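Long-range contacts in 2-oxoglutarate-dependent dioxygenase tropC (Talaromyces stipitatus, PDB 6XJJ), which catalyses, as an iron- and 2-oxoglutarate-dependent dioxygenase, the radical ring expansion that makes the tropolone nucleus in a fungal biosynthetic pathway: residues Thr43-Ala48 against Asn77-Gly82; Lys113-Ser118 against Thr160-Trp165; Gly260-Tyr265 against Arg303-Gly308. All blocks are in the same frame, centred on the assembly; numbering follows the deposited sequence.

The three contacts follow one another along the chain without touching. Contact 3 lies closest to the active site: the side chain of Leu261 is about 6 Å from the bound iron, which His243, Asp245 and His302 hold. Contact 1 sits at one edge of the large mixed sheet, its nearest atoms about 7 Å from those of contact 3, with the side chain of Asn77 about 10 Å from that of Arg311, predicted to bind 2-oxoglutarate. Contact 2 lies on the opposite side of the chain's centre from contact 1, about 34 Å between centres, and joins two loops. Contacts 1 and 2 belong to the N-terminal family region, contact 3 to the Fe2OG dioxygenase region.

Contact 1: residues Thr43-Ala48 against Asn77-Gly82; sequences TVDISA and NLVGHG
Val44 is gripped through both backbone polar atoms by the neighbouring strand, in a parallel pairing that ends a beta-alpha-beta crossover: strand 43-45, helix 56-72, strand 75-79. Val44 N donates to Asn77 O at 2.8 Å. Val44 O accepts from Val79 N at 3.0 Å, and the third bond carries the pairing just past the strand, from Ile46 N to Val79 O at 2.9 Å. Where strand 43-45 turns into helix 47-50, Asp45 forms an Asx turn. Its OD1 takes the backbone N of Ser47 from above the carboxylate plane at 2.8 Å, and uses its syn lone pair for Ser47 OG; two donors of Ser47 thus hold the carboxylate, whose OD1 lies against Gly80 CA. The positive phi of Gly80 swings the chain out of the strand.

Thr43, Asp45, Asn77 and Val79 share one face of the sheet. There Val79 CG2 lies across the base of Asp45, 3.7 Å from its CB, and also reaches Thr43 CG2. Val44 and Leu78 occupy the other face, covered by helix 56-72 over Val44 and helix 171-204 over Leu78. Ile46 joins this layer by its longer branch: with CG1 between the backbone N and carbonyl carbon (chi1 65°), its tip reaches across to Leu78, where Ile46 CD1 meets Leu78 CD2 at 3.7 Å.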
loop_
_atom_site.group_PDB
_atom_site.type_symbol
_atom_site.label_atom_id
_atom_site.label_comp_id
_atom_site.label_asym_id
_atom_site.label_seq_id
_atom_site.Cartn_x
_atom_site.Cartn_y
_atom_site.Cartn_z
ATOM N N THR A 43 4.567 9.316 13.812
ATOM C CA THR A 43 4.670 10.080 12.574
ATOM C C THR A 43 6.130 10.433 12.336
ATOM O O THR A 43 6.806 10.916 13.249
ATOM C CB THR A 43 3.847 11.367 12.646
ATOM O OG1 THR A 43 2.459 11.054 12.819
ATOM C CG2 THR A 43 4.033 12.196 11.381
ATOM N N VAL A 44 6.605 10.219 11.112
ATOM C CA VAL A 44 7.983 10.523 10.744
ATOM C C VAL A 44 7.974 11.489 9.571
ATOM O O VAL A 44 7.330 11.232 8.546
ATOM C CB VAL A 44 8.777 9.258 10.381
ATOM C CG1 VAL A 44 10.215 9.623 10.041
ATOM C CG2 VAL A 44 8.730 8.269 11.515
ATOM N N ASP A 45 8.703 12.586 9.720
ATOM C CA ASP A 45 8.844 13.594 8.683
ATOM C C ASP A 45 10.149 13.335 7.936
ATOM O O ASP A 45 11.231 13.386 8.533
ATOM C CB ASP A 45 8.825 14.990 9.308
ATOM C CG ASP A 45 8.946 16.102 8.278
ATOM O OD1 ASP A 45 9.111 15.791 7.079
ATOM O OD2 ASP A 45 8.872 17.292 8.668
ATOM N N ILE A 46 10.050 13.043 6.638
ATOM C CA ILE A 46 11.229 12.757 5.827
ATOM C C ILE A 46 11.754 13.992 5.091
ATOM O O ILE A 46 12.663 13.861 4.267
ATOM C CB ILE A 46 10.950 11.617 4.833
ATOM C CG1 ILE A 46 9.880 12.025 3.812
ATOM C CG2 ILE A 46 10.496 10.368 5.589
ATOM C CD1 ILE A 46 9.768 11.080 2.619
ATOM N N SER A 47 11.206 15.180 5.363
ATOM C CA SER A 47 11.647 16.401 4.689
ATOM C C SER A 47 13.160 16.464 4.560
ATOM O O SER A 47 13.690 16.756 3.485
ATOM C CB SER A 47 11.138 17.623 5.454
ATOM O OG SER A 47 9.725 17.700 5.412
ATOM N N ALA A 48 13.874 16.168 5.649
ATOM C CA ALA A 48 15.320 16.339 5.644
ATOM C C ALA A 48 15.984 15.394 4.650
ATOM O O ALA A 48 16.924 15.783 3.947
ATOM C CB ALA A 48 15.876 16.131 7.049
ATOM N N ASN A 77 3.131 6.679 10.167
ATOM C CA ASN A 77 2.683 7.738 9.269
ATOM C C ASN A 77 3.870 8.537 8.751
ATOM O O ASN A 77 4.783 8.884 9.509
ATOM C CB ASN A 77 1.714 8.686 9.976
ATOM C CG ASN A 77 0.318 8.123 10.087
ATOM O OD1 ASN A 77 -0.453 8.151 9.126
ATOM N ND2 ASN A 77 -0.021 7.615 11.260
ATOM N N LEU A 78 3.834 8.848 7.458
ATOM C CA LEU A 78 4.916 9.536 6.770
ATOM C C LEU A 78 4.431 10.897 6.295
ATOM O O LEU A 78 3.399 10.986 5.623
ATOM C CB LEU A 78 5.405 8.715 5.575
ATOM C CG LEU A 78 6.643 9.214 4.821
ATOM C CD1 LEU A 78 7.359 8.037 4.183
ATOM C CD2 LEU A 78 6.295 10.243 3.758
ATOM N N VAL A 79 5.184 11.946 6.630
ATOM C CA VAL A 79 4.952 13.285 6.105
ATOM C C VAL A 79 6.275 13.841 5.594
ATOM O O VAL A 79 7.340 13.245 5.770
ATOM C CB VAL A 79 4.336 14.240 7.149
ATOM C CG1 VAL A 79 2.958 13.751 7.565
ATOM C CG2 VAL A 79 5.259 14.394 8.357
ATOM N N GLY A 80 6.189 15.014 4.961
ATOM C CA GLY A 80 7.349 15.648 4.357
ATOM C C GLY A 80 7.708 15.098 2.999
ATOM O O GLY A 80 8.817 15.336 2.511
ATOM N N HIS A 81 6.789 14.363 2.376
ATOM C CA HIS A 81 7.030 13.680 1.115
ATOM C C HIS A 81 7.063 14.622 -0.081
ATOM O O HIS A 81 7.663 14.275 -1.103
ATOM C CB HIS A 81 5.961 12.596 0.926
ATOM C CG HIS A 81 4.565 13.069 1.196
ATOM N ND1 HIS A 81 3.833 13.797 0.285
ATOM C CD2 HIS A 81 3.777 12.933 2.290
ATOM C CE1 HIS A 81 2.647 14.078 0.800
ATOM N NE2 HIS A 81 2.588 13.563 2.015
ATOM N N GLY A 82 6.447 15.798 0.019
ATOM C CA GLY A 82 6.498 16.769 -1.050
ATOM C C GLY A 82 5.411 16.632 -2.095
ATOM O O GLY A 82 5.312 17.491 -2.979
#

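Contact 2: residues Lys113-Ser118 against Thr160-Trp165; sequences KSLGKS and TGPNLW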
loop_
_atom_site.group_PDB
_atom_site.type_symbol
_atom_site.label_atom_id
_atom_site.label_comp_id
_atom_site.label_asym_id
_atom_site.label_seq_id
_atom_site.Cartn_x
_atom_site.Cartn_y
_atom_site.Cartn_z
ATOM N N LYS A 113 -11.192 -11.716 -15.926
ATOM C CA LYS A 113 -11.074 -11.479 -17.360
ATOM C C LYS A 113 -9.681 -11.035 -17.780
ATOM O O LYS A 113 -9.410 -10.946 -18.982
ATOM C CB LYS A 113 -12.094 -10.422 -17.794
ATOM C CG LYS A 113 -13.533 -10.893 -17.685
ATOM C CD LYS A 113 -14.523 -9.827 -18.120
ATOM C CE LYS A 113 -15.927 -10.394 -18.221
ATOM N NZ LYS A 113 -16.493 -10.739 -16.887
ATOM N N SER A 114 -8.797 -10.762 -16.828
ATOM C CA SER A 114 -7.457 -10.296 -17.142
ATOM C C SER A 114 -6.604 -11.420 -17.726
ATOM O O SER A 114 -6.855 -12.609 -17.517
ATOM C CB SER A 114 -6.796 -9.720 -15.891
ATOM O OG SER A 114 -6.716 -10.692 -14.859
ATOM N N LEU A 115 -5.572 -11.015 -18.461
ATOM C CA LEU A 115 -4.717 -11.962 -19.162
ATOM C C LEU A 115 -4.039 -12.907 -18.179
ATOM O O LEU A 115 -3.398 -12.470 -17.218
ATOM C CB LEU A 115 -3.665 -11.202 -19.976
ATOM C CG LEU A 115 -2.639 -12.023 -20.762
ATOM C CD1 LEU A 115 -3.319 -12.826 -21.875
ATOM C CD2 LEU A 115 -1.551 -11.111 -21.320
ATOM N N GLY A 116 -4.191 -14.203 -18.428
ATOM C CA GLY A 116 -3.487 -15.207 -17.648
ATOM C C GLY A 116 -3.543 -14.936 -16.163
ATOM O O GLY A 116 -4.611 -14.716 -15.582
ATOM N N LYS A 117 -2.370 -14.945 -15.534
ATOM C CA LYS A 117 -2.248 -14.707 -14.105
ATOM C C LYS A 117 -1.923 -13.252 -13.785
ATOM O O LYS A 117 -1.555 -12.941 -12.647
ATOM C CB LYS A 117 -1.193 -15.645 -13.513
ATOM C CG LYS A 117 -1.589 -17.110 -13.610
ATOM C CD LYS A 117 -0.479 -18.037 -13.143
ATOM C CE LYS A 117 -0.898 -19.498 -13.256
ATOM N NZ LYS A 117 0.204 -20.440 -12.895
ATOM N N SER A 118 -2.029 -12.357 -14.764
ATOM C CA SER A 118 -2.234 -10.957 -14.437
ATOM C C SER A 118 -3.516 -10.854 -13.638
ATOM O O SER A 118 -4.585 -11.258 -14.108
ATOM C CB SER A 118 -2.326 -10.099 -15.693
ATOM O OG SER A 118 -1.103 -10.114 -16.404
ATOM N N THR A 160 1.855 -9.597 -13.544
ATOM C CA THR A 160 2.597 -8.794 -14.507
ATOM C C THR A 160 1.952 -8.918 -15.879
ATOM O O THR A 160 1.754 -10.027 -16.383
ATOM C CB THR A 160 4.076 -9.201 -14.568
ATOM O OG1 THR A 160 4.194 -10.605 -14.820
ATOM C CG2 THR A 160 4.783 -8.846 -13.262
ATOM N N GLY A 161 1.639 -7.772 -16.482
ATOM C CA GLY A 161 0.910 -7.728 -17.725
ATOM C C GLY A 161 0.227 -6.389 -17.890
ATOM O O GLY A 161 0.546 -5.425 -17.192
ATOM N N PRO A 162 -0.724 -6.299 -18.816
ATOM C CA PRO A 162 -1.451 -5.041 -19.003
ATOM C C PRO A 162 -2.572 -4.848 -17.993
ATOM O O PRO A 162 -3.116 -5.802 -17.430
ATOM C CB PRO A 162 -2.013 -5.170 -20.423
ATOM C CG PRO A 162 -2.144 -6.600 -20.650
ATOM C CD PRO A 162 -1.070 -7.288 -19.849
ATOM N N ASN A 163 -2.907 -3.582 -17.765
ATOM C CA ASN A 163 -4.034 -3.239 -16.917
ATOM C C ASN A 163 -5.342 -3.339 -17.695
ATOM O O ASN A 163 -5.364 -3.293 -18.927
ATOM C CB ASN A 163 -3.887 -1.824 -16.362
ATOM C CG ASN A 163 -2.767 -1.709 -15.355
ATOM O OD1 ASN A 163 -2.851 -2.247 -14.249
ATOM N ND2 ASN A 163 -1.733 -0.965 -15.710
ATOM N N LEU A 164 -6.441 -3.480 -16.960
ATOM C CA LEU A 164 -7.772 -3.372 -17.538
ATOM C C LEU A 164 -8.375 -2.034 -17.144
ATOM O O LEU A 164 -8.319 -1.643 -15.973
ATOM C CB LEU A 164 -8.694 -4.505 -17.090
ATOM C CG LEU A 164 -8.325 -5.931 -17.493
ATOM C CD1 LEU A 164 -9.458 -6.868 -17.095
ATOM C CD2 LEU A 164 -8.016 -6.041 -18.970
ATOM N N TRP A 165 -8.961 -1.347 -18.117
ATOM C CA TRP A 165 -9.450 -0.006 -17.882
ATOM C C TRP A 165 -10.927 0.092 -18.239
ATOM O O TRP A 165 -11.365 -0.499 -19.232
ATOM C CB TRP A 165 -8.660 1.019 -18.704
ATOM C CG TRP A 165 -7.190 1.091 -18.347
ATOM C CD1 TRP A 165 -6.153 0.561 -19.053
ATOM C CD2 TRP A 165 -6.611 1.691 -17.178
ATOM N NE1 TRP A 165 -4.963 0.812 -18.416
ATOM C CE2 TRP A 165 -5.216 1.501 -17.258
ATOM C CE3 TRP A 165 -7.136 2.375 -16.075
ATOM C CZ2 TRP A 165 -4.338 1.972 -16.278
ATOM C CZ3 TRP A 165 -6.263 2.842 -15.102
ATOM C CH2 TRP A 165 -4.880 2.640 -15.212
#
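The puckered pyrrolidine ring of Pro162 meets Leu115 at its CD corner, where the CD2 methyl of Leu115 comes to 4.1 Å from Pro162 CD and the two side chains cross at about a right angle. Farther along the same segment, the indole of Trp165 carries Asn163 CB over one face, displaced toward the rim. Trp165 takes no part in the contact itself but packs on Val178 and Met179 of helix 171-204.

The carbonyl of Thr160 is met by Ser118: Ser118 OG donates to Thr160 O at 2.9 Å, but the bond is weak. The hydroxyl is barely farther from the carbonyl carbon, 3.3 Å from Ser118 OG to Thr160 C, and therefore comes at the C=O from its flank instead of its end. The torsion that swings OG beside its own backbone N (chi1 -64°) also sets it above Gly161, 3.4 Å from Gly161 CA.

At the other end Leu164 turns its CD1 methyl against the backbone of Ser114, 4.0 Å from Ser114 N, and touches Ser114 CB at 4.1 Å. Between these outer contacts stands the Leu115-Pro162 pair, so the two segments run past each other with touching points at both ends and in the middle. Backbone bonds of Lys117 to Gly156 and Ser159 extend the attachment. Away from the iron site, the arrangement is a type II' beta turn, Leu115 to Ser118 with Gly116 at its positive-phi second position, laid against an extended loop that leads into helix 171-204.

Contact 3: residues Gly260-Tyr265 against Arg303-Gly308; sequences GLEVWY and RVYITG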
loop_
_atom_site.group_PDB
_atom_site.type_symbol
_atom_site.label_atom_id
_atom_site.label_comp_id
_atom_site.label_asym_id
_atom_site.label_seq_id
_atom_site.Cartn_x
_atom_site.Cartn_y
_atom_site.Cartn_z
ATOM N N GLY A 260 -10.899 3.150 10.943
ATOM C CA GLY A 260 -11.120 1.735 10.734
ATOM C C GLY A 260 -9.841 0.929 10.784
ATOM O O GLY A 260 -9.841 -0.210 11.253
ATOM N N LEU A 261 -8.742 1.513 10.317
ATOM C CA LEU A 261 -7.482 0.788 10.264
ATOM C C LEU A 261 -6.884 0.653 11.661
ATOM O O LEU A 261 -6.724 1.646 12.380
ATOM C CB LEU A 261 -6.503 1.505 9.338
ATOM C CG LEU A 261 -5.126 0.861 9.147
ATOM C CD1 LEU A 261 -5.264 -0.482 8.450
ATOM C CD2 LEU A 261 -4.200 1.781 8.364
ATOM N N GLU A 262 -6.547 -0.579 12.041
ATOM C CA GLU A 262 -5.917 -0.848 13.324
ATOM C C GLU A 262 -4.874 -1.948 13.164
ATOM O O GLU A 262 -4.952 -2.785 12.261
ATOM C CB GLU A 262 -6.958 -1.218 14.393
ATOM C CG GLU A 262 -7.853 -2.401 14.048
ATOM C CD GLU A 262 -8.937 -2.622 15.091
ATOM O OE1 GLU A 262 -8.808 -2.073 16.206
ATOM O OE2 GLU A 262 -9.910 -3.345 14.800
ATOM N N VAL A 263 -3.900 -1.936 14.073
ATOM C CA VAL A 263 -2.669 -2.711 13.951
ATOM C C VAL A 263 -2.454 -3.482 15.247
ATOM O O VAL A 263 -2.605 -2.923 16.338
ATOM C CB VAL A 263 -1.457 -1.798 13.656
ATOM C CG1 VAL A 263 -0.137 -2.568 13.697
ATOM C CG2 VAL A 263 -1.618 -1.102 12.300
ATOM N N TRP A 264 -2.084 -4.754 15.127
ATOM C CA TRP A 264 -1.868 -5.595 16.297
ATOM C C TRP A 264 -0.448 -5.410 16.821
ATOM O O TRP A 264 0.523 -5.604 16.083
ATOM C CB TRP A 264 -2.118 -7.066 15.955
ATOM C CG TRP A 264 -1.809 -8.002 17.104
ATOM C CD1 TRP A 264 -0.686 -8.767 17.258
ATOM C CD2 TRP A 264 -2.631 -8.268 18.250
ATOM N NE1 TRP A 264 -0.757 -9.489 18.422
ATOM C CE2 TRP A 264 -1.941 -9.202 19.050
ATOM C CE3 TRP A 264 -3.882 -7.810 18.676
ATOM C CZ2 TRP A 264 -2.457 -9.682 20.252
ATOM C CZ3 TRP A 264 -4.392 -8.292 19.871
ATOM C CH2 TRP A 264 -3.680 -9.217 20.644
ATOM N N TYR A 265 -0.333 -5.062 18.103
ATOM C CA TYR A 265 0.958 -4.846 18.762
ATOM C C TYR A 265 1.152 -5.901 19.846
ATOM O O TYR A 265 0.513 -5.826 20.911
ATOM C CB TYR A 265 1.020 -3.432 19.341
ATOM C CG TYR A 265 2.303 -3.059 20.048
ATOM C CD1 TYR A 265 3.515 -3.067 19.371
ATOM C CD2 TYR A 265 2.289 -2.589 21.354
ATOM C CE1 TYR A 265 4.687 -2.705 19.998
ATOM C CE2 TYR A 265 3.460 -2.210 21.990
ATOM C CZ TYR A 265 4.657 -2.265 21.300
ATOM O OH TYR A 265 5.830 -1.895 21.913
ATOM N N ARG A 303 -5.966 -4.740 10.114
ATOM C CA ARG A 303 -7.306 -4.967 9.584
ATOM C C ARG A 303 -8.035 -3.629 9.562
ATOM O O ARG A 303 -7.531 -2.615 10.054
ATOM C CB ARG A 303 -8.056 -5.997 10.427
ATOM C CG ARG A 303 -8.256 -5.547 11.861
ATOM C CD ARG A 303 -8.933 -6.600 12.684
ATOM N NE ARG A 303 -9.190 -6.142 14.045
ATOM C CZ ARG A 303 -9.692 -6.909 15.005
ATOM N NH1 ARG A 303 -9.985 -8.176 14.752
ATOM N NH2 ARG A 303 -9.889 -6.413 16.219
ATOM N N VAL A 304 -9.242 -3.639 9.000
ATOM C CA VAL A 304 -10.079 -2.448 8.909
ATOM C C VAL A 304 -11.480 -2.866 9.326
ATOM O O VAL A 304 -12.140 -3.630 8.610
ATOM C CB VAL A 304 -10.088 -1.846 7.494
ATOM C CG1 VAL A 304 -10.897 -0.552 7.461
ATOM C CG2 VAL A 304 -8.676 -1.616 6.991
ATOM N N TYR A 305 -11.940 -2.376 10.477
ATOM C CA TYR A 305 -13.299 -2.679 10.899
ATOM C C TYR A 305 -14.303 -1.774 10.188
ATOM O O TYR A 305 -13.950 -0.760 9.582
ATOM C CB TYR A 305 -13.454 -2.552 12.416
ATOM C CG TYR A 305 -13.110 -1.203 13.008
ATOM C CD1 TYR A 305 -14.023 -0.156 12.993
ATOM C CD2 TYR A 305 -11.890 -0.995 13.638
ATOM C CE1 TYR A 305 -13.711 1.077 13.552
ATOM C CE2 TYR A 305 -11.571 0.227 14.204
ATOM C CZ TYR A 305 -12.486 1.262 14.160
ATOM O OH TYR A 305 -12.173 2.483 14.721
ATOM N N ILE A 306 -15.568 -2.166 10.259
ATOM C CA ILE A 306 -16.631 -1.477 9.537
ATOM C C ILE A 306 -17.108 -0.301 10.375
ATOM O O ILE A 306 -17.153 -0.375 11.607
ATOM C CB ILE A 306 -17.787 -2.441 9.209
ATOM C CG1 ILE A 306 -17.271 -3.603 8.354
ATOM C CG2 ILE A 306 -18.901 -1.699 8.463
ATOM C CD1 ILE A 306 -18.255 -4.730 8.175
ATOM N N THR A 307 -17.453 0.795 9.706
ATOM C CA THR A 307 -17.933 2.001 10.362
ATOM C C THR A 307 -19.186 2.486 9.647
ATOM O O THR A 307 -19.622 1.912 8.646
ATOM C CB THR A 307 -16.874 3.115 10.364
ATOM O OG1 THR A 307 -16.529 3.453 9.013
ATOM C CG2 THR A 307 -15.624 2.685 11.116
ATOM N N GLY A 308 -19.760 3.565 10.172
ATOM C CA GLY A 308 -20.911 4.182 9.548
ATOM C C GLY A 308 -20.582 5.151 8.439
ATOM O O GLY A 308 -21.472 5.505 7.659
#
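Gly260 places its CA over one face of the Tyr305 ring at the entrance to an antiparallel pairing, part of the small three-stranded sheet in the jelly-roll (double-stranded beta-helix) core of the 2-oxoglutarate dioxygenases. This CA forms a CH-pi contact over the middle of the ring, 3.7 Å from Gly260 CA to the Tyr305 centroid. The carbonyl of the same residue accepts from Tyr305 N, 3.1 Å from Gly260 O, so Tyr305 is held through its backbone and its ring face together.

Leu261 pairs with Val304 in a non-hydrogen-bonded position, and the two side chains share the face turned to the active site. Leu261 CD1 touches Val304 CG2 at 3.9 Å, and both residues also pack on Arg311, predicted to bind 2-oxoglutarate. His302, which binds the iron, directly precedes the second segment, so the pairing lies next to an iron-binding residue in sequence.

Glu262 faces Arg303 across a hydrogen-bonded pair. Glu262 N donates to Arg303 O at 3.0 Å, and Arg303 N returns a bond to Glu262 O at 3.1 Å. Both side chains start between their backbone N and carbonyl carbon (chi1 56° for Glu262, 62° for Arg303) and extend from there, which sets them crossing at a slant on the opposite face. The salt bridge runs from Arg303 NE to Glu262 OE2 at 3.0 Å, with carboxylate and guanidinium planes 40° apart. NE meets OE2 from above the carboxylate plane, OE2 is tilted from the guanidinium plane, and the bond is bent; NH2 adds a weak bond to the same oxygen. Trp271 of strand 270-273 touches Glu262 and makes a cation-pi contact with Arg303. OE2 also reaches the edge of the tyrosine ring, where Glu262 OE2 lies 3.3 Å from Tyr305 CD2.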